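Local coordinates for protein prgH (PDB 4G2S) that probably helps build the basal body of the Salmonella SPI-1 type III secretion system used for cell invasion, this fragment being an FHA-type domain of the protein, at residues V9-S14 with L100-R105; G26-V31 with D50-P55; F30-S35 with V61-Q66. All blocks are in the same frame, centred on the assembly; numbering follows the deposited sequence.

Interaction 1: residues V9-S14 with L100-R105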
ATOM      1  N   VAL A   9       8.074  13.436  20.936  1.00 25.75           N
ATOM      2  CA  VAL A   9       6.767  13.095  21.451  1.00 26.40           C
ATOM      3  C   VAL A   9       6.728  11.602  21.606  1.00 24.33           C
ATOM      4  O   VAL A   9       6.928  10.898  20.608  1.00 26.82           O
ATOM      5  CB  VAL A   9       5.630  13.465  20.504  1.00 27.22           C
ATOM      6  CG1 VAL A   9       4.291  13.109  21.193  1.00 27.81           C
ATOM      7  CG2 VAL A   9       5.703  14.925  20.243  1.00 31.62           C
ATOM      8  N   ARG A  10       6.402  11.156  22.815  1.00 26.22           N
ATOM      9  CA  ARG A  10       6.150   9.786  23.136  1.00 25.82           C
ATOM     10  C   ARG A  10       4.659   9.534  23.392  1.00 24.92           C
ATOM     11  O   ARG A  10       3.968  10.231  24.174  1.00 25.81           O
ATOM     12  CB  ARG A  10       6.990   9.353  24.358  1.00 28.48           C
ATOM     13  CG  ARG A  10       6.845   7.857  24.674  1.00 28.13           C
ATOM     14  CD  ARG A  10       7.401   7.482  26.047  1.00 30.12           C
ATOM     15  NE  ARG A  10       7.329   6.058  26.298  1.00 29.70           N
ATOM     16  CZ  ARG A  10       8.271   5.157  26.019  1.00 32.45           C
ATOM     17  NH1 ARG A  10       9.423   5.477  25.425  1.00 32.58           N
ATOM     18  NH2 ARG A  10       8.051   3.888  26.354  1.00 33.88           N
ATOM     19  N   LEU A  11       4.168   8.481  22.771  1.00 22.25           N
ATOM     20  CA  LEU A  11       2.773   8.032  23.024  1.00 21.81           C
ATOM     21  C   LEU A  11       2.728   7.205  24.288  1.00 22.84           C
ATOM     22  O   LEU A  11       3.609   6.359  24.527  1.00 24.20           O
ATOM     23  CB  LEU A  11       2.311   7.250  21.828  1.00 21.73           C
ATOM     24  CG  LEU A  11       2.296   8.040  20.522  1.00 22.04           C
ATOM     25  CD1 LEU A  11       1.581   7.162  19.497  1.00 23.51           C
ATOM     26  CD2 LEU A  11       1.675   9.366  20.602  1.00 23.87           C
ATOM     27  N   LEU A  12       1.756   7.456  25.150  1.00 25.26           N
ATOM     28  CA  LEU A  12       1.680   6.733  26.422  1.00 27.13           C
ATOM     29  C   LEU A  12       0.455   5.829  26.478  1.00 30.04           C
ATOM     30  O   LEU A  12       0.251   5.154  27.465  1.00 29.91           O
ATOM     31  CB  LEU A  12       1.636   7.700  27.617  1.00 32.32           C
ATOM     32  CG  LEU A  12       2.769   8.720  27.788  1.00 33.49           C
ATOM     33  CD1 LEU A  12       2.549   9.469  29.097  1.00 38.30           C
ATOM     34  CD2 LEU A  12       4.105   8.005  27.769  1.00 35.70           C
ATOM     35  N   ASN A  13      -0.353   5.874  25.433  1.00 28.74           N
ATOM     36  CA  ASN A  13      -1.428   4.939  25.158  1.00 31.48           C
ATOM     37  C   ASN A  13      -1.617   4.780  23.647  1.00 29.69           C
ATOM     38  O   ASN A  13      -0.725   5.190  22.880  1.00 28.63           O
ATOM     39  CB  ASN A  13      -2.719   5.341  25.862  1.00 32.52           C
ATOM     40  CG  ASN A  13      -3.394   6.524  25.225  1.00 32.94           C
ATOM     41  OD1 ASN A  13      -2.787   7.240  24.444  1.00 30.63           O
ATOM     42  ND2 ASN A  13      -4.614   6.823  25.673  1.00 35.93           N
ATOM     43  N   SER A  14      -2.761   4.231  23.241  1.00 29.98           N
ATOM     44  CA  SER A  14      -3.006   3.811  21.831  1.00 31.58           C
ATOM     45  C   SER A  14      -2.272   2.499  21.492  1.00 28.86           C
ATOM     46  O   SER A  14      -1.476   1.970  22.277  1.00 28.69           O
ATOM     47  CB  SER A  14      -2.719   4.901  20.794  1.00 29.12           C
ATOM     48  OG  SER A  14      -1.331   4.897  20.354  1.00 29.96           O
ATOM     49  N   LEU A 100      -6.223  10.551  23.418  1.00 29.20           N
ATOM     50  CA  LEU A 100      -4.827  10.223  23.355  1.00 27.19           C
ATOM     51  C   LEU A 100      -4.045  10.768  24.538  1.00 30.14           C
ATOM     52  O   LEU A 100      -4.283  11.914  24.997  1.00 32.99           O
ATOM     53  CB  LEU A 100      -4.232  10.780  22.062  1.00 25.14           C
ATOM     54  CG  LEU A 100      -2.873  10.298  21.691  1.00 23.53           C
ATOM     55  CD1 LEU A 100      -2.885   8.796  21.370  1.00 24.35           C
ATOM     56  CD2 LEU A 100      -2.366  11.155  20.560  1.00 22.40           C
ATOM     57  N   LEU A 101      -3.063   9.992  24.983  1.00 28.73           N
ATOM     58  CA  LEU A 101      -2.150  10.432  26.033  1.00 30.90           C
ATOM     59  C   LEU A 101      -0.688  10.427  25.513  1.00 29.60           C
ATOM     60  O   LEU A 101      -0.162   9.402  24.998  1.00 26.64           O
ATOM     61  CB  LEU A 101      -2.372   9.535  27.267  1.00 36.07           C
ATOM     62  CG  LEU A 101      -2.128  10.048  28.671  1.00 41.81           C
ATOM     63  CD1 LEU A 101      -2.379   8.956  29.684  1.00 45.28           C
ATOM     64  CD2 LEU A 101      -0.689  10.480  28.749  1.00 42.83           C
ATOM     65  N   ILE A 102      -0.039  11.594  25.604  1.00 26.33           N
ATOM     66  CA  ILE A 102       1.300  11.772  25.093  1.00 26.26           C
ATOM     67  C   ILE A 102       2.152  12.363  26.155  1.00 26.57           C
ATOM     68  O   ILE A 102       1.689  12.849  27.146  1.00 28.26           O
ATOM     69  CB  ILE A 102       1.349  12.727  23.866  1.00 25.41           C
ATOM     70  CG1 ILE A 102       0.935  14.143  24.264  1.00 25.88           C
ATOM     71  CG2 ILE A 102       0.381  12.275  22.761  1.00 24.68           C
ATOM     72  CD1 ILE A 102       1.142  15.143  23.122  1.00 28.08           C
ATOM     73  N   LEU A 103       3.439  12.410  25.881  1.00 27.41           N
ATOM     74  CA  LEU A 103       4.374  12.964  26.796  1.00 30.03           C
ATOM     75  C   LEU A 103       5.435  13.596  25.900  1.00 27.93           C
ATOM     76  O   LEU A 103       5.724  13.018  24.875  1.00 28.91           O
ATOM     77  CB  LEU A 103       4.941  11.819  27.670  1.00 31.89           C
ATOM     78  CG  LEU A 103       5.930  12.392  28.673  1.00 35.87           C
ATOM     79  CD1 LEU A 103       5.747  11.708  30.020  1.00 38.81           C
ATOM     80  CD2 LEU A 103       7.369  12.317  28.189  1.00 36.13           C
ATOM     81  N   ILE A 104       5.906  14.835  26.199  1.00 27.81           N
ATOM     82  CA  ILE A 104       6.944  15.495  25.404  1.00 27.40           C
ATOM     83  C   ILE A 104       8.198  15.543  26.304  1.00 28.92           C
ATOM     84  O   ILE A 104       8.134  16.052  27.451  1.00 29.71           O
ATOM     85  CB  ILE A 104       6.538  16.925  24.945  1.00 28.15           C
ATOM     86  CG1 ILE A 104       5.217  16.911  24.155  1.00 30.37           C
ATOM     87  CG2 ILE A 104       7.651  17.549  24.129  1.00 28.77           C
ATOM     88  CD1 ILE A 104       4.568  18.287  23.963  1.00 32.62           C
ATOM     89  N   ARG A 105       9.310  14.997  25.813  1.00 28.75           N
ATOM     90  CA  ARG A 105      10.567  14.947  26.574  1.00 30.91           C
ATOM     91  C   ARG A 105      11.752  15.475  25.750  1.00 32.57           C
ATOM     92  O   ARG A 105      11.751  15.370  24.535  1.00 31.18           O
ATOM     93  CB  ARG A 105      10.871  13.506  27.013  1.00 30.80           C
ATOM     94  CG  ARG A 105      11.208  12.610  25.876  1.00 31.28           C
ATOM     95  CD  ARG A 105      11.371  11.159  26.334  1.00 32.22           C
ATOM     96  NE  ARG A 105      11.932  10.330  25.281  1.00 31.88           N
ATOM     97  CZ  ARG A 105      13.184  10.363  24.873  1.00 35.44           C
ATOM     98  NH1 ARG A 105      14.064  11.177  25.433  1.00 35.86           N
ATOM     99  NH2 ARG A 105      13.588   9.502  23.962  1.00 37.69           N
TER

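Interaction 2: residues G26-V31 with D50-P55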
ATOM      1  N   GLY A  26       9.420  24.520  15.011  1.00 40.93           N
ATOM      2  CA  GLY A  26       8.240  24.936  14.276  1.00 41.76           C
ATOM      3  C   GLY A  26       7.045  24.060  14.637  1.00 38.61           C
ATOM      4  O   GLY A  26       6.911  23.661  15.805  1.00 35.83           O
ATOM      5  N   ARG A  27       6.194  23.781  13.648  1.00 40.00           N
ATOM      6  CA  ARG A  27       4.889  23.138  13.825  1.00 39.32           C
ATOM      7  C   ARG A  27       4.928  21.710  13.325  1.00 36.10           C
ATOM      8  O   ARG A  27       5.284  21.498  12.187  1.00 38.61           O
ATOM      9  CB  ARG A  27       3.809  23.884  13.035  1.00 46.92           C
ATOM     10  CG  ARG A  27       2.557  23.040  12.689  1.00 50.54           C
ATOM     11  CD  ARG A  27       1.904  23.308  11.302  1.00 58.86           C
ATOM     12  NE  ARG A  27       2.127  22.272  10.256  1.00 61.63           N
ATOM     13  CZ  ARG A  27       1.192  21.716   9.450  1.00 68.01           C
ATOM     14  NH1 ARG A  27      -0.132  22.027   9.517  1.00 71.10           N
ATOM     15  NH2 ARG A  27       1.575  20.822   8.536  1.00 70.91           N
ATOM     16  N   THR A  28       4.549  20.759  14.183  1.00 30.96           N
ATOM     17  CA  THR A  28       4.337  19.375  13.777  1.00 31.27           C
ATOM     18  C   THR A  28       2.870  19.017  13.996  1.00 32.70           C
ATOM     19  O   THR A  28       2.357  19.214  15.075  1.00 29.78           O
ATOM     20  CB  THR A  28       5.255  18.422  14.578  1.00 28.52           C
ATOM     21  OG1 THR A  28       6.610  18.893  14.442  1.00 30.12           O
ATOM     22  CG2 THR A  28       5.206  17.043  14.013  1.00 30.12           C
ATOM     23  N   LEU A  29       2.250  18.506  12.939  1.00 23.08           N
ATOM     24  CA  LEU A  29       0.871  17.944  12.936  1.00 21.72           C
ATOM     25  C   LEU A  29       0.788  16.450  13.238  1.00 20.92           C
ATOM     26  O   LEU A  29       1.520  15.616  12.655  1.00 23.38           O
ATOM     27  CB  LEU A  29       0.221  18.178  11.614  1.00 21.84           C
ATOM     28  CG  LEU A  29      -1.286  17.754  11.409  1.00 21.61           C
ATOM     29  CD1 LEU A  29      -2.138  18.565  12.338  1.00 22.02           C
ATOM     30  CD2 LEU A  29      -1.702  17.995   9.906  1.00 22.66           C
ATOM     31  N   PHE A  30      -0.133  16.142  14.124  1.00 19.48           N
ATOM     32  CA  PHE A  30      -0.537  14.817  14.489  1.00 19.51           C
ATOM     33  C   PHE A  30      -2.002  14.647  14.102  1.00 21.32           C
ATOM     34  O   PHE A  30      -2.901  15.271  14.651  1.00 20.74           O
ATOM     35  CB  PHE A  30      -0.303  14.563  15.986  1.00 21.22           C
ATOM     36  CG  PHE A  30       1.143  14.531  16.336  1.00 21.41           C
ATOM     37  CD1 PHE A  30       1.817  15.723  16.555  1.00 22.90           C
ATOM     38  CD2 PHE A  30       1.844  13.365  16.318  1.00 22.67           C
ATOM     39  CE1 PHE A  30       3.182  15.722  16.842  1.00 24.36           C
ATOM     40  CE2 PHE A  30       3.235  13.342  16.621  1.00 24.31           C
ATOM     41  CZ  PHE A  30       3.879  14.526  16.880  1.00 24.90           C
ATOM     42  N   VAL A  31      -2.250  13.733  13.164  1.00 21.38           N
ATOM     43  CA  VAL A  31      -3.596  13.376  12.760  1.00 22.72           C
ATOM     44  C   VAL A  31      -3.876  12.081  13.492  1.00 22.35           C
ATOM     45  O   VAL A  31      -3.069  11.134  13.385  1.00 21.55           O
ATOM     46  CB  VAL A  31      -3.725  13.110  11.247  1.00 24.42           C
ATOM     47  CG1 VAL A  31      -5.163  12.614  10.912  1.00 26.73           C
ATOM     48  CG2 VAL A  31      -3.344  14.337  10.439  1.00 24.89           C
ATOM     49  N   ASP A  50       6.815  16.622   8.962  1.00 44.12           N
ATOM     50  CA  ASP A  50       6.158  17.605   9.839  1.00 40.79           C
ATOM     51  C   ASP A  50       4.710  17.193  10.152  1.00 36.04           C
ATOM     52  O   ASP A  50       3.945  17.975  10.735  1.00 35.20           O
ATOM     53  CB  ASP A  50       6.163  18.972   9.211  1.00 43.68           C
ATOM     54  CG  ASP A  50       5.401  19.009   7.884  1.00 46.50           C
ATOM     55  OD1 ASP A  50       4.882  17.957   7.475  1.00 44.80           O
ATOM     56  OD2 ASP A  50       5.319  20.067   7.265  1.00 49.81           O
ATOM     57  N   SER A  51       4.400  15.954   9.797  1.00 35.85           N
ATOM     58  CA  SER A  51       3.079  15.302   9.981  1.00 33.17           C
ATOM     59  C   SER A  51       3.185  13.852  10.385  1.00 30.58           C
ATOM     60  O   SER A  51       3.991  13.133   9.773  1.00 31.40           O
ATOM     61  CB  SER A  51       2.382  15.242   8.628  1.00 36.78           C
ATOM     62  OG  SER A  51       1.377  16.192   8.652  1.00 48.23           O
ATOM     63  N   PHE A  52       2.360  13.391  11.314  1.00 23.68           N
ATOM     64  CA  PHE A  52       2.289  11.964  11.719  1.00 24.20           C
ATOM     65  C   PHE A  52       0.846  11.478  11.877  1.00 23.82           C
ATOM     66  O   PHE A  52      -0.011  12.251  12.295  1.00 23.77           O
ATOM     67  CB  PHE A  52       3.081  11.730  13.008  1.00 22.75           C
ATOM     68  CG  PHE A  52       4.591  12.090  12.847  1.00 24.40           C
ATOM     69  CD1 PHE A  52       5.392  11.252  12.144  1.00 28.41           C
ATOM     70  CD2 PHE A  52       5.139  13.260  13.366  1.00 25.23           C
ATOM     71  CE1 PHE A  52       6.734  11.528  11.917  1.00 31.98           C
ATOM     72  CE2 PHE A  52       6.498  13.540  13.226  1.00 29.66           C
ATOM     73  CZ  PHE A  52       7.298  12.686  12.458  1.00 32.27           C
ATOM     74  N   PHE A  53       0.571  10.228  11.534  1.00 22.62           N
ATOM     75  CA  PHE A  53      -0.744   9.673  11.737  1.00 25.26           C
ATOM     76  C   PHE A  53      -0.670   8.728  12.889  1.00 23.34           C
ATOM     77  O   PHE A  53       0.186   7.867  12.900  1.00 26.79           O
ATOM     78  CB  PHE A  53      -1.260   8.857  10.538  1.00 30.08           C
ATOM     79  CG  PHE A  53      -2.518   8.134  10.839  1.00 34.33           C
ATOM     80  CD1 PHE A  53      -3.723   8.799  10.791  1.00 37.38           C
ATOM     81  CD2 PHE A  53      -2.498   6.781  11.229  1.00 39.62           C
ATOM     82  CE1 PHE A  53      -4.892   8.125  11.083  1.00 41.60           C
ATOM     83  CE2 PHE A  53      -3.660   6.109  11.531  1.00 40.83           C
ATOM     84  CZ  PHE A  53      -4.865   6.790  11.455  1.00 40.26           C
ATOM     85  N   ILE A  54      -1.572   8.858  13.851  1.00 21.96           N
ATOM     86  CA  ILE A  54      -1.703   7.955  14.972  1.00 22.51           C
ATOM     87  C   ILE A  54      -3.103   7.340  14.912  1.00 23.34           C
ATOM     88  O   ILE A  54      -4.076   8.070  14.883  1.00 23.64           O
ATOM     89  CB  ILE A  54      -1.623   8.755  16.318  1.00 24.64           C
ATOM     90  CG1 ILE A  54      -0.289   9.478  16.359  1.00 27.00           C
ATOM     91  CG2 ILE A  54      -1.780   7.849  17.527  1.00 26.93           C
ATOM     92  CD1 ILE A  54      -0.137  10.436  17.518  1.00 32.11           C
ATOM     93  N   PRO A  55      -3.209   6.003  14.923  1.00 24.87           N
ATOM     94  CA  PRO A  55      -4.522   5.344  14.946  1.00 26.88           C
ATOM     95  C   PRO A  55      -5.156   5.347  16.342  1.00 27.42           C
ATOM     96  O   PRO A  55      -4.464   5.153  17.358  1.00 26.98           O
ATOM     97  CB  PRO A  55      -4.203   3.929  14.495  1.00 30.94           C
ATOM     98  CG  PRO A  55      -2.852   3.670  15.019  1.00 32.37           C
ATOM     99  CD  PRO A  55      -2.122   5.021  14.864  1.00 28.20           C
TER

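Interaction 3: residues F30-S35 with V61-Q66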
ATOM      1  N   PHE A  30      -0.133  16.142  14.124  1.00 19.48           N
ATOM      2  CA  PHE A  30      -0.537  14.817  14.489  1.00 19.51           C
ATOM      3  C   PHE A  30      -2.002  14.647  14.102  1.00 21.32           C
ATOM      4  O   PHE A  30      -2.901  15.271  14.651  1.00 20.74           O
ATOM      5  CB  PHE A  30      -0.303  14.563  15.986  1.00 21.22           C
ATOM      6  CG  PHE A  30       1.143  14.531  16.336  1.00 21.41           C
ATOM      7  CD1 PHE A  30       1.817  15.723  16.555  1.00 22.90           C
ATOM      8  CD2 PHE A  30       1.844  13.365  16.318  1.00 22.67           C
ATOM      9  CE1 PHE A  30       3.182  15.722  16.842  1.00 24.36           C
ATOM     10  CE2 PHE A  30       3.235  13.342  16.621  1.00 24.31           C
ATOM     11  CZ  PHE A  30       3.879  14.526  16.880  1.00 24.90           C
ATOM     12  N   VAL A  31      -2.250  13.733  13.164  1.00 21.38           N
ATOM     13  CA  VAL A  31      -3.596  13.376  12.760  1.00 22.72           C
ATOM     14  C   VAL A  31      -3.876  12.081  13.492  1.00 22.35           C
ATOM     15  O   VAL A  31      -3.069  11.134  13.385  1.00 21.55           O
ATOM     16  CB  VAL A  31      -3.725  13.110  11.247  1.00 24.42           C
ATOM     17  CG1 VAL A  31      -5.163  12.614  10.912  1.00 26.73           C
ATOM     18  CG2 VAL A  31      -3.344  14.337  10.439  1.00 24.89           C
ATOM     19  N   VAL A  32      -4.983  12.071  14.259  1.00 23.22           N
ATOM     20  CA  VAL A  32      -5.314  11.039  15.194  1.00 23.39           C
ATOM     21  C   VAL A  32      -6.769  10.572  14.923  1.00 27.24           C
ATOM     22  O   VAL A  32      -7.761  11.327  15.029  1.00 28.12           O
ATOM     23  CB  VAL A  32      -5.235  11.501  16.647  1.00 25.52           C
ATOM     24  CG1 VAL A  32      -5.349  10.343  17.602  1.00 27.50           C
ATOM     25  CG2 VAL A  32      -3.994  12.292  16.983  1.00 22.76           C
ATOM     26  N   GLY A  33      -6.902   9.318  14.541  1.00 29.48           N
ATOM     27  CA  GLY A  33      -8.208   8.827  14.161  1.00 34.17           C
ATOM     28  C   GLY A  33      -8.223   7.457  13.518  1.00 37.88           C
ATOM     29  O   GLY A  33      -7.305   6.645  13.672  1.00 34.73           O
ATOM     30  N   GLN A  34      -9.312   7.197  12.810  1.00 42.06           N
ATOM     31  CA  GLN A  34      -9.563   5.886  12.197  1.00 44.66           C
ATOM     32  C   GLN A  34      -8.977   5.749  10.768  1.00 45.44           C
ATOM     33  O   GLN A  34      -8.179   6.607  10.298  1.00 44.85           O
ATOM     34  CB  GLN A  34     -11.063   5.627  12.211  1.00 51.17           C
ATOM     35  CG  GLN A  34     -11.761   5.814  13.555  1.00 52.61           C
ATOM     36  CD  GLN A  34     -13.209   5.353  13.493  1.00 62.45           C
ATOM     37  OE1 GLN A  34     -13.685   4.951  12.435  1.00 68.83           O
ATOM     38  NE2 GLN A  34     -13.918   5.420  14.624  1.00 64.97           N
ATOM     39  N   SER A  35      -9.356   4.654  10.094  1.00 49.98           N
ATOM     40  CA  SER A  35      -8.868   4.257   8.764  1.00 51.42           C
ATOM     41  C   SER A  35      -8.908   5.309   7.672  1.00 50.53           C
ATOM     42  O   SER A  35      -7.967   5.413   6.866  1.00 48.92           O
ATOM     43  CB  SER A  35      -9.728   3.085   8.241  1.00 58.21           C
ATOM     44  OG  SER A  35     -10.054   2.214   9.293  1.00 61.74           O
ATOM     45  N   VAL A  61      -8.399  13.414  18.424  1.00 24.64           N
ATOM     46  CA  VAL A  61      -8.433  14.817  18.064  1.00 24.73           C
ATOM     47  C   VAL A  61      -7.068  15.179  17.417  1.00 20.80           C
ATOM     48  O   VAL A  61      -6.060  14.850  18.011  1.00 20.12           O
ATOM     49  CB  VAL A  61      -8.564  15.703  19.298  1.00 26.45           C
ATOM     50  CG1 VAL A  61      -8.490  17.176  18.902  1.00 27.94           C
ATOM     51  CG2 VAL A  61      -9.890  15.457  20.044  1.00 30.49           C
ATOM     52  N   ASN A  62      -7.088  15.890  16.294  1.00 21.03           N
ATOM     53  CA  ASN A  62      -5.804  16.283  15.632  1.00 19.37           C
ATOM     54  C   ASN A  62      -5.190  17.408  16.447  1.00 18.88           C
ATOM     55  O   ASN A  62      -5.949  18.221  17.081  1.00 21.47           O
ATOM     56  CB  ASN A  62      -6.073  16.740  14.222  1.00 19.52           C
ATOM     57  CG  ASN A  62      -6.603  15.585  13.292  1.00 21.10           C
ATOM     58  OD1 ASN A  62      -6.763  14.407  13.733  1.00 22.82           O
ATOM     59  ND2 ASN A  62      -6.800  15.902  12.025  1.00 22.40           N
ATOM     60  N   PHE A  63      -3.890  17.464  16.445  1.00 18.50           N
ATOM     61  CA  PHE A  63      -3.255  18.537  17.162  1.00 19.95           C
ATOM     62  C   PHE A  63      -1.921  18.934  16.537  1.00 21.74           C
ATOM     63  O   PHE A  63      -1.346  18.133  15.809  1.00 21.29           O
ATOM     64  CB  PHE A  63      -3.104  18.176  18.642  1.00 20.16           C
ATOM     65  CG  PHE A  63      -2.209  17.007  18.913  1.00 19.45           C
ATOM     66  CD1 PHE A  63      -0.886  17.151  19.179  1.00 20.80           C
ATOM     67  CD2 PHE A  63      -2.756  15.723  18.961  1.00 20.50           C
ATOM     68  CE1 PHE A  63      -0.065  16.071  19.507  1.00 23.20           C
ATOM     69  CE2 PHE A  63      -1.964  14.638  19.275  1.00 23.17           C
ATOM     70  CZ  PHE A  63      -0.594  14.781  19.502  1.00 22.07           C
ATOM     71  N   GLU A  64      -1.449  20.157  16.832  1.00 21.86           N
ATOM     72  CA  GLU A  64      -0.114  20.594  16.450  1.00 23.64           C
ATOM     73  C   GLU A  64       0.680  20.875  17.671  1.00 22.96           C
ATOM     74  O   GLU A  64       0.206  21.499  18.620  1.00 23.47           O
ATOM     75  CB  GLU A  64      -0.116  21.836  15.545  1.00 28.55           C
ATOM     76  CG  GLU A  64      -1.115  21.796  14.392  1.00 32.61           C
ATOM     77  CD  GLU A  64      -0.886  22.925  13.392  1.00 37.13           C
ATOM     78  OE1 GLU A  64      -1.345  22.844  12.245  1.00 34.69           O
ATOM     79  OE2 GLU A  64      -0.119  23.871  13.717  1.00 42.10           O
ATOM     80  N   ILE A  65       1.927  20.468  17.618  1.00 25.61           N
ATOM     81  CA  ILE A  65       2.941  20.904  18.569  1.00 28.25           C
ATOM     82  C   ILE A  65       3.854  21.949  17.950  1.00 28.97           C
ATOM     83  O   ILE A  65       4.392  21.791  16.818  1.00 28.97           O
ATOM     84  CB  ILE A  65       3.716  19.709  19.159  1.00 29.19           C
ATOM     85  CG1 ILE A  65       2.705  18.808  19.868  1.00 27.34           C
ATOM     86  CG2 ILE A  65       4.819  20.212  20.099  1.00 32.87           C
ATOM     87  CD1 ILE A  65       3.303  17.829  20.826  1.00 32.89           C
ATOM     88  N   GLN A  66       3.978  23.068  18.680  1.00 31.13           N
ATOM     89  CA  GLN A  66       4.819  24.183  18.237  1.00 31.44           C
ATOM     90  C   GLN A  66       5.993  24.393  19.186  1.00 32.08           C
ATOM     91  O   GLN A  66       5.774  24.628  20.361  1.00 33.90           O
ATOM     92  CB  GLN A  66       4.023  25.484  18.203  1.00 34.98           C
ATOM     93  CG  GLN A  66       4.775  26.596  17.534  1.00 37.49           C
ATOM     94  CD  GLN A  66       3.954  27.868  17.349  1.00 44.49           C
ATOM     95  OE1 GLN A  66       2.737  27.879  17.498  1.00 44.80           O
ATOM     96  NE2 GLN A  66       4.633  28.941  16.979  1.00 49.97           N
TER

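Interaction 1: residues V9-S14 with L100-R105
Val9, Arg10 and Leu11 pair with Ile104, Leu103 and Ile102 as antiparallel neighbours; the directions of strands 9-11 and 100-105 differ by 148° and their axes approach to 4.7 Å. Arg10 and Leu103 form the hydrogen-bonded pair: Arg10 N reaches Leu103 O at 2.9 Å, and Leu103 N returns, less straight, to Arg10 O at 2.8 Å. Beyond the strand end, Leu12 N still binds Leu101 O (2.7 Å). The Asn13 side chain then takes over. Its CG stands between the backbone N and the carbonyl carbon (chi1 74°), which brings OD1 to Leu101 N at 2.8 Å, the donor lying 43° out of the amide plane; ND2 is held by Glu99 O. On the face of Arg10 and Leu103, the Leu12 branch CD1 presses tightly on Leu101 CD2 at 3.4 Å and also meets Leu103 CB. On the other face, Leu11 CD2 touches Ile102 CG2 at 3.8 Å. The Arg10 guanidinium forms salt bridges with Glu20 and with Glu64 of a second subunit. Within the four-stranded antiparallel sheet these are the two central strands, flanked by strands 20-22 and 95-97, and their Val9, Leu11, Ile102 and Ile104 face packs against strands 51-55 and 63-67 of the other sheet.

Interaction 2: residues G26-V31 with D50-P55
The Phe30 and Phe52 side chains run alongside each other, their rings inclined by 35° with centroids 5.6 Å apart, an oblique pair in which Phe30 CE2 comes to 3.8 Å from Phe52 CD2. At the edge of the Phe52 ring, near its plane, sits Thr28 CG2, 3.8 Å from Phe52 CE2. This methyl is anti to the backbone N of Thr28, which places it at the ring's rim. Ile54 CD1 approaches the Phe30 ring obliquely, 3.7 Å from Phe30 CD2. The Arg27 guanidinium has Leu29 CB over one face and Asp50 OD2 at its edge, but NH2 and OD2 are 4.0 Å apart, too far for a salt bridge; the salt-bridge partner of Arg27 is Glu64. These side chains ride on two parallel strands, the first and last elements of a beta-alpha-beta unit whose helix 35-41 covers Val31 and Phe53. The backbone ladder alternates: Leu29 N to Asp50 O, Phe52 N to Leu29 O (2.7 Å), Val31 N to Phe52 O and Ile54 N to Val31 O (2.8 Å, 166°). On the helix side Val31 CG1 meets Phe53 CD1 at 4.1 Å, and Ser51 OG lies against Leu29 CB. Arg27 also donates to Gly18 O of a third subunit.

Interaction 3: residues F30-S35 with V61-Q66
Phe63 lays its ring beside Phe30 in the tight part of this contact: the planes are only 12° from parallel, yet with centroids 4.9 Å from each other they are displaced so far that little of one ring lies over the other. What covers the Phe63 face is instead Phe30 CB, a CH-pi contact 3.7 Å from the ring centroid and 16° off its normal. Alongside, Phe63 CE1 comes to 3.5 Å from Phe30 CD1. Val32 CG2 touches the same ring obliquely at Phe63 CE2 (3.9 Å). In the backbone, Phe30 and Phe63 are an antiparallel hydrogen-bonded pair, Phe30 N to Phe63 O at 2.9 Å and Phe63 N to Phe30 O at 3.0 Å. Strand 26-33 thus has strand 63-67 along one edge and strand 51-55 along the other in the mixed five-stranded sheet of this FHA-type domain. Leu100 and Ile102 of the other sheet pack on Phe63. At Asn62 the regular backbone pairing gives way to a side-chain bond: the buried amide OD1 accepts from Val32 N at 3.0 Å, nearly straight although the donor stands 44° out of the amide plane. Asn62 ND2 bonds to Asn17 O and Ser15 O of a third subunit. The loose side lies further on, where Gln34, the N-cap of helix 35-41, and Ser35 are exposed and make no contact with 61-66; Gln34 NE2 bonds to Asp57 O.

How the interactions relate
Interactions 2 and 3 share Phe30 and Val31 on strand 26-33, bordered by a parallel partner in one and an antiparallel partner in the other; their centres lie about 6 Å apart. Interaction 1 belongs to the second sheet, its centre about 12 to 13 Å from theirs, and encloses both along the chain. All three are mainly buried, and the sheets meet through apolar contacts, aliphatic and aliphatic-aromatic: Leu11 CD2 to Ile54 CD1 at 3.7 Å, Val9 CG2 to Phe30 CZ at 3.8 Å. Chemistry follows place: branched aliphatic chains dominate interaction 1, aromatic rings the other two. Charge gathers at subunit boundaries, where Glu64 bridges Arg27 of its own chain and Arg10 of a neighbouring subunit.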